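Local structure of extracellular PQQ-dependent sugar dehydrogenase (Coprinopsis cinerea, 6JT6) at residues T179-Y182 and D183-Q187. The protein probably oxidises sugars with pyrroloquinoline quinone in its catalytic domain and passes electrons to a haem-binding cytochrome b domain. Residues are numbered along the deposited sequence; the frame is centred on the assembly and turned at random.
Sequences TTLY and DYYLQ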
# COMPACT_ATOMS: atom_id res chain seq x y z
N THR A 179 4.70 7.89 -13.60
CA THR A 179 3.85 8.32 -14.72
C THR A 179 3.48 9.80 -14.65
O THR A 179 3.14 10.33 -13.59
CB THR A 179 2.56 7.46 -14.91
OG1 THR A 179 1.82 7.95 -16.05
CG2 THR A 179 1.63 7.50 -13.68
N THR A 180 3.53 10.46 -15.82
CA THR A 180 3.05 11.84 -15.92
C THR A 180 1.53 11.88 -15.73
O THR A 180 0.99 12.94 -15.42
CB THR A 180 3.48 12.54 -17.24
OG1 THR A 180 2.98 11.80 -18.36
CG2 THR A 180 4.99 12.64 -17.33
N LEU A 181 0.86 10.72 -15.83
CA LEU A 181 -0.58 10.60 -15.53
C LEU A 181 -0.94 10.62 -14.01
O LEU A 181 -2.12 10.55 -13.67
CB LEU A 181 -1.19 9.34 -16.17
CG LEU A 181 -1.36 9.40 -17.70
CD1 LEU A 181 -1.83 8.06 -18.18
CD2 LEU A 181 -2.31 10.51 -18.14
N TYR A 182 0.06 10.76 -13.16
CA TYR A 182 -0.13 10.68 -11.71
C TYR A 182 -1.26 11.57 -11.14
O TYR A 182 -2.10 11.06 -10.37
CB TYR A 182 1.19 10.93 -10.98
CG TYR A 182 1.10 10.75 -9.47
CD1 TYR A 182 1.29 9.48 -8.89
CD2 TYR A 182 0.79 11.85 -8.62
CE1 TYR A 182 1.19 9.30 -7.52
CE2 TYR A 182 0.71 11.67 -7.23
CZ TYR A 182 0.91 10.39 -6.70
OH TYR A 182 0.83 10.19 -5.35
N ASP A 183 -1.25 12.87 -11.47
CA ASP A 183 -2.25 13.83 -10.98
C ASP A 183 -3.66 13.44 -11.43
O ASP A 183 -4.58 13.45 -10.62
CB ASP A 183 -1.97 15.28 -11.41
CG ASP A 183 -0.70 15.87 -10.82
OD1 ASP A 183 -0.34 15.61 -9.64
OD2 ASP A 183 -0.04 16.63 -11.57
N TYR A 184 -3.82 13.08 -12.71
CA TYR A 184 -5.09 12.59 -13.26
C TYR A 184 -5.55 11.34 -12.52
O TYR A 184 -6.71 11.25 -12.10
CB TYR A 184 -4.95 12.27 -14.76
CG TYR A 184 -6.14 11.55 -15.36
CD1 TYR A 184 -7.40 12.19 -15.45
CD2 TYR A 184 -6.02 10.23 -15.84
CE1 TYR A 184 -8.50 11.53 -16.00
CE2 TYR A 184 -7.11 9.56 -16.40
CZ TYR A 184 -8.35 10.21 -16.48
OH TYR A 184 -9.45 9.56 -17.02
N TYR A 185 -4.63 10.38 -12.35
CA TYR A 185 -4.91 9.15 -11.61
C TYR A 185 -5.32 9.45 -10.16
O TYR A 185 -6.26 8.85 -9.66
CB TYR A 185 -3.68 8.20 -11.64
CG TYR A 185 -3.52 7.41 -12.93
CD1 TYR A 185 -4.58 7.29 -13.86
CD2 TYR A 185 -2.31 6.74 -13.22
CE1 TYR A 185 -4.42 6.56 -15.04
CE2 TYR A 185 -2.16 5.95 -14.37
CZ TYR A 185 -3.21 5.87 -15.29
OH TYR A 185 -3.08 5.09 -16.44
N LEU A 186 -4.61 10.39 -9.52
CA LEU A 186 -4.90 10.77 -8.13
C LEU A 186 -6.31 11.29 -8.01
O LEU A 186 -7.03 10.87 -7.11
CB LEU A 186 -3.91 11.79 -7.58
CG LEU A 186 -4.09 12.28 -6.11
CD1 LEU A 186 -4.05 11.13 -5.10
CD2 LEU A 186 -3.04 13.34 -5.74
N GLN A 187 -6.68 12.23 -8.88
CA GLN A 187 -8.05 12.79 -8.92
C GLN A 187 -9.08 11.71 -9.18
O GLN A 187 -10.09 11.63 -8.46
CB GLN A 187 -8.17 13.94 -9.95
CG GLN A 187 -9.60 14.47 -10.19
CD GLN A 187 -10.46 13.62 -11.13
OE1 GLN A 187 -10.05 13.26 -12.25
NE2 GLN A 187 -11.65 13.27 -10.66
O HOH W 1 -1.69 13.77 -14.70
O HOH W 2 1.65 14.47 -13.14
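Tyr185 lies back over the turn that starts its own helix, and its ring meets Leu181 and Thr179. Tyr185 CB sits 3.5 Å from both Leu181 O and Tyr182 O. With CG anti to the carbonyl carbon and beside the backbone N (chi1 -79°), the ring is laid back against the preceding turn. There Leu181 CB lies over one face, 4.0 Å from the centroid of the Tyr185 ring and 14° off its normal, a CH-pi contact displaced toward the rim. At the CD2 corner the methyl Thr179 CG2 approaches obliquely, 4.0 Å from Tyr185 CD2. Farther out, Leu181 CD1 lies 3.7 Å from Tyr185 OH, a hydroxyl hydrogen-bonded to Thr15.

The backbone identifies the motif as a capped helix start: Thr179 to Tyr182 form a type I beta turn, and Thr179 OG1 accepts from Leu181 N at 2.9 Å. Tyr185 N then donates to Leu181 O (2.8 Å, 170°), and Leu186 N to Tyr182 O. The turn joins strand 178-179, which pairs in parallel with strand 26-33, to helix 182-191 of the cytochrome domain. Truncating Tyr185 to an alanine here would probably leave Leu181 CB without its aromatic partner and Thr15 without this hydroxyl.

On the solvent side, one water accepts from Tyr184 N and donates to Thr180 O; another donates to Thr180 O and, weakly, to Asp183 OD2. Tyr182, CG anti to its amide nitrogen, packs instead against Ile31 and Ile45, its hydroxyl hydrogen-bonded to Glu43.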